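PDB 3G7N: lipase, which hydrolyses triacylglycerols and other acylglycerol lipids as a secreted alkaline lipase, releasing free fatty acids. Local coordinates for residues V32-R37 and N46-Y51; T57-M62 and T125-G130. All blocks are in the same frame, centred on the assembly; numbering follows the deposited sequence.

Interaction 1 (V32-R37 and N46-Y51). Unlike the reference sequence in segment 32-37: Val35 (reference Ala).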
# COMPACT_ATOMS: atom_id res chain seq x y z
N VAL A 32 -4.83 -11.85 -10.52
CA VAL A 32 -4.77 -12.46 -9.18
C VAL A 32 -6.02 -13.31 -8.91
O VAL A 32 -7.16 -12.81 -8.91
CB VAL A 32 -4.60 -11.39 -8.09
CG1 VAL A 32 -4.72 -12.02 -6.69
CG2 VAL A 32 -3.28 -10.66 -8.27
N THR A 33 -5.81 -14.61 -8.69
CA THR A 33 -6.87 -15.49 -8.22
C THR A 33 -7.02 -15.33 -6.71
O THR A 33 -6.06 -15.47 -5.96
CB THR A 33 -6.54 -16.95 -8.53
OG1 THR A 33 -6.38 -17.11 -9.94
CG2 THR A 33 -7.64 -17.88 -8.03
N ILE A 34 -8.22 -14.96 -6.26
CA ILE A 34 -8.41 -14.62 -4.86
C ILE A 34 -8.77 -15.86 -4.07
O ILE A 34 -9.81 -16.48 -4.34
CB ILE A 34 -9.51 -13.52 -4.67
CG1 ILE A 34 -9.11 -12.22 -5.41
CG2 ILE A 34 -9.73 -13.23 -3.18
CD1 ILE A 34 -10.30 -11.29 -5.74
N VAL A 35 -7.94 -16.23 -3.10
CA VAL A 35 -8.14 -17.46 -2.34
C VAL A 35 -8.74 -17.20 -0.97
O VAL A 35 -9.35 -18.10 -0.37
CB VAL A 35 -6.84 -18.21 -2.16
CG1 VAL A 35 -6.27 -18.61 -3.50
CG2 VAL A 35 -5.88 -17.37 -1.48
N LYS A 36 -8.61 -15.98 -0.46
CA LYS A 36 -9.12 -15.68 0.88
C LYS A 36 -9.57 -14.23 0.93
O LYS A 36 -8.86 -13.33 0.47
CB LYS A 36 -7.99 -15.91 1.90
CG LYS A 36 -8.31 -15.62 3.34
CD LYS A 36 -9.13 -16.73 3.91
CE LYS A 36 -9.03 -16.80 5.43
NZ LYS A 36 -9.87 -17.93 5.88
N ARG A 37 -10.78 -14.00 1.44
CA ARG A 37 -11.30 -12.64 1.56
C ARG A 37 -11.24 -12.19 3.00
O ARG A 37 -11.75 -12.87 3.88
CB ARG A 37 -12.71 -12.58 0.97
CG ARG A 37 -12.72 -13.07 -0.50
CD ARG A 37 -14.11 -13.18 -1.11
NE ARG A 37 -14.60 -11.90 -1.58
CZ ARG A 37 -14.32 -11.39 -2.77
NH1 ARG A 37 -13.62 -12.09 -3.65
NH2 ARG A 37 -14.86 -10.23 -3.13
N ASN A 46 -10.91 -4.43 4.85
CA ASN A 46 -11.27 -5.40 3.84
C ASN A 46 -10.07 -5.59 2.94
O ASN A 46 -9.30 -4.67 2.70
CB ASN A 46 -12.44 -4.86 3.01
CG ASN A 46 -13.76 -4.95 3.74
OD1 ASN A 46 -14.51 -5.91 3.56
ND2 ASN A 46 -14.07 -3.92 4.53
N GLY A 47 -9.93 -6.79 2.40
CA GLY A 47 -8.93 -7.00 1.37
C GLY A 47 -9.00 -8.41 0.86
O GLY A 47 -9.97 -9.13 1.15
N PHE A 48 -7.96 -8.82 0.15
CA PHE A 48 -7.92 -10.10 -0.56
C PHE A 48 -6.53 -10.64 -0.36
O PHE A 48 -5.56 -9.90 -0.47
CB PHE A 48 -8.01 -9.88 -2.09
CG PHE A 48 -9.21 -9.14 -2.57
CD1 PHE A 48 -10.47 -9.43 -2.09
CD2 PHE A 48 -9.10 -8.35 -3.73
CE1 PHE A 48 -11.60 -8.87 -2.67
CE2 PHE A 48 -10.23 -7.81 -4.33
CZ PHE A 48 -11.48 -8.05 -3.78
N VAL A 49 -6.43 -11.96 -0.32
CA VAL A 49 -5.15 -12.65 -0.51
C VAL A 49 -5.32 -13.65 -1.62
O VAL A 49 -6.40 -14.22 -1.81
CB VAL A 49 -4.70 -13.38 0.77
CG1 VAL A 49 -3.31 -13.99 0.56
CG2 VAL A 49 -4.65 -12.39 1.94
N GLY A 50 -4.31 -13.77 -2.48
CA GLY A 50 -4.37 -14.78 -3.52
C GLY A 50 -3.05 -14.87 -4.26
O GLY A 50 -2.02 -14.55 -3.70
N TYR A 51 -3.11 -15.43 -5.46
CA TYR A 51 -1.89 -15.71 -6.22
C TYR A 51 -2.11 -15.36 -7.68
O TYR A 51 -3.22 -15.46 -8.21
CB TYR A 51 -1.45 -17.18 -6.08
CG TYR A 51 -2.41 -18.17 -6.65
CD1 TYR A 51 -2.29 -18.59 -7.96
CD2 TYR A 51 -3.48 -18.64 -5.91
CE1 TYR A 51 -3.20 -19.48 -8.52
CE2 TYR A 51 -4.43 -19.49 -6.46
CZ TYR A 51 -4.28 -19.92 -7.77
OH TYR A 51 -5.21 -20.77 -8.32
O HOH W 1 -3.78 -16.67 -11.12

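Interaction 2 (T57-M62 and T125-G130)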
# COMPACT_ATOMS: atom_id res chain seq x y z
N THR A 57 3.35 -14.53 -8.30
CA THR A 57 3.30 -13.83 -7.02
C THR A 57 2.18 -14.32 -6.14
O THR A 57 1.18 -14.88 -6.61
CB THR A 57 3.12 -12.31 -7.17
OG1 THR A 57 1.88 -12.07 -7.85
CG2 THR A 57 4.30 -11.67 -7.88
N ILE A 58 2.39 -14.12 -4.85
CA ILE A 58 1.35 -14.23 -3.84
C ILE A 58 1.08 -12.82 -3.34
O ILE A 58 2.02 -12.10 -3.00
CB ILE A 58 1.84 -15.13 -2.68
CG1 ILE A 58 2.00 -16.56 -3.21
CG2 ILE A 58 0.91 -15.06 -1.47
CD1 ILE A 58 2.92 -17.43 -2.36
N ALA A 59 -0.19 -12.40 -3.44
CA ALA A 59 -0.57 -10.99 -3.33
C ALA A 59 -1.50 -10.77 -2.14
O ALA A 59 -2.42 -11.54 -1.89
CB ALA A 59 -1.28 -10.56 -4.60
N VAL A 60 -1.24 -9.66 -1.46
CA VAL A 60 -2.12 -9.12 -0.41
C VAL A 60 -2.63 -7.76 -0.87
O VAL A 60 -1.84 -6.82 -1.05
CB VAL A 60 -1.36 -8.96 0.91
CG1 VAL A 60 -2.26 -8.37 1.98
CG2 VAL A 60 -0.74 -10.30 1.39
N ILE A 61 -3.94 -7.66 -1.09
CA ILE A 61 -4.52 -6.45 -1.69
C ILE A 61 -5.49 -5.87 -0.67
O ILE A 61 -6.46 -6.53 -0.28
CB ILE A 61 -5.29 -6.78 -2.98
CG1 ILE A 61 -4.42 -7.55 -3.98
CG2 ILE A 61 -5.79 -5.49 -3.63
CD1 ILE A 61 -5.21 -8.13 -5.15
N MET A 62 -5.18 -4.68 -0.18
CA MET A 62 -5.99 -4.06 0.88
C MET A 62 -6.89 -2.98 0.32
O MET A 62 -6.47 -2.15 -0.49
CB MET A 62 -5.09 -3.46 1.94
CG MET A 62 -4.19 -4.51 2.65
SD MET A 62 -5.07 -5.97 3.28
CE MET A 62 -6.10 -5.23 4.55
N THR A 125 7.02 -15.09 -5.63
CA THR A 125 7.46 -13.98 -4.77
C THR A 125 6.21 -13.30 -4.16
O THR A 125 5.07 -13.72 -4.46
CB THR A 125 8.28 -12.96 -5.58
OG1 THR A 125 7.48 -12.43 -6.64
CG2 THR A 125 9.54 -13.65 -6.18
N LEU A 126 6.43 -12.30 -3.31
CA LEU A 126 5.33 -11.66 -2.57
C LEU A 126 5.08 -10.26 -3.10
O LEU A 126 6.00 -9.52 -3.46
CB LEU A 126 5.67 -11.59 -1.08
CG LEU A 126 6.01 -12.93 -0.42
CD1 LEU A 126 6.27 -12.71 1.07
CD2 LEU A 126 4.89 -13.95 -0.63
N GLU A 127 3.82 -9.85 -3.02
CA GLU A 127 3.48 -8.46 -3.28
C GLU A 127 2.33 -8.01 -2.39
O GLU A 127 1.48 -8.81 -1.99
CB GLU A 127 3.15 -8.24 -4.75
CG GLU A 127 1.92 -8.92 -5.23
CD GLU A 127 1.64 -8.63 -6.71
OE1 GLU A 127 1.92 -7.49 -7.16
OE2 GLU A 127 1.03 -9.48 -7.39
N ALA A 128 2.33 -6.72 -2.08
CA ALA A 128 1.24 -6.10 -1.31
C ALA A 128 0.88 -4.80 -1.99
O ALA A 128 1.76 -4.12 -2.52
CB ALA A 128 1.70 -5.83 0.11
N VAL A 129 -0.41 -4.46 -1.98
CA VAL A 129 -0.86 -3.28 -2.71
C VAL A 129 -2.16 -2.77 -2.11
O VAL A 129 -2.97 -3.56 -1.61
CB VAL A 129 -1.06 -3.63 -4.21
CG1 VAL A 129 -2.02 -4.78 -4.39
CG2 VAL A 129 -1.51 -2.45 -5.01
N GLY A 130 -2.37 -1.46 -2.25
CA GLY A 130 -3.64 -0.88 -1.89
C GLY A 130 -3.60 0.62 -2.04
O GLY A 130 -2.55 1.21 -2.17

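Interaction 1 (V32-R37 and N46-Y51)
Ile34 lays its CD1 methyl over the middle of the Phe48 ring, 3.7 Å from the centroid and only 9° off the ring normal, a CH-pi contact. CG1 stands anti to the carbonyl carbon, which carries the end of the chain to the ring while CG2 rests near Phe48 CB. Beside them Arg37 runs along Phe48, its guanidinium turned 51° from the ring plane and one face covered near its rim by Phe48 CE1, which lies 3.6 Å from NH2. NH1 of Arg37 donates a hydrogen bond to the carbonyl oxygen of Cys25, so the arginine joins an aromatic neighbour to a polar backbone group.

At the other end Tyr51 receives Thr33 CB over one ring face, at 4.0 Å from the centroid, and Val35 CG1 at the ring edge, 3.6 Å from CE2. Thr33's branched CB suits the flat face of the phenol, whose ring also stacks on Tyr121; the valine found here at position 35, where the reference sequence has alanine, adds a methyl at the edge. A water links Thr33 OG1 to Tyr51 O, the same oxygen that accepts from Thr33 N.

Between these clusters Val49 O takes two amides, Val35 N at 2.8 Å and Lys36 N at 3.1 Å, the first in the carbonyl plane and the second tilted 29° from it. Gly50 lets the strands close in: its CA is 3.0 Å from Thr33 O, and a side chain there would collide with that oxygen. One residue facing two across antiparallel strands is the signature of a classic beta bulge, here in the hairpin formed by strands 32-40 and 45-52.

Interaction 2 (T57-M62 and T125-G130)
Glu127 OE2 is gripped by two groups: the hydroxyl of Thr57, whose OG1 donates to it at 2.8 Å, and Arg13 of helix 8-23, which forms a salt bridge. The hydroxyl comes from above the carboxylate, 41° out of its plane. With CG between its own backbone N and carbonyl carbon (chi1 66°) and the chain extended beyond, Glu127 leans across to strand 57-62, and its CG packs 3.7 Å from Ala59 CB. Alanine's small side chain suits a place beside this longer one. With an alanine in place of Glu127, the buried Thr57 hydroxyl would probably lose its acceptor and Arg13 its carboxylate partner.

Farther along the same face, Ile61 and Val129 lie side by side, CG1 to CG1 at 3.7 Å, branched apolar chains that fill the space towards helix 8-23. On the other face Leu126 CD2 reaches Ile58 CB at 3.9 Å.

The backbones run parallel and in register, 23° apart. Five backbone hydrogen bonds alternate between them, from Ile58 N to Thr125 O at 2.7 Å through to Met62 N and Val129 O, 2.9 Å apart.

Gly130 is the first glycine of the GxSxG sequence that forms the nucleophile elbow around Ser132. Helix 97-120 covers the face of Ile58 and Val60, helix 8-23 meets Ile61 and Val129 on the other, and strands 45-52 and 154-159 flank the pair within the sheet of the alpha/beta-hydrolase fold.

How the interactions relate
Interactions 1 and 2 occupy four strands that are neighbours in one mixed sheet. They hold different strands, and meet where strands 45-52 and 57-62 pair: Phe48 N lies against Ile61 O and Gly50 O against Ala59 N, each at 2.8 Å, probably as hydrogen bonds. Interaction 1 lies nearer the sheet's margin, partly buried, and joins a hairpin with antiparallel, bulged pairing, aromatic rings and a bridging water. Interaction 2 is buried, joins strands far apart in sequence with a regular parallel register, and relies on aliphatic side chains plus one buried carboxylate. Only interaction 2 approaches the catalytic residues, through Gly130; interaction 1 lies away from them.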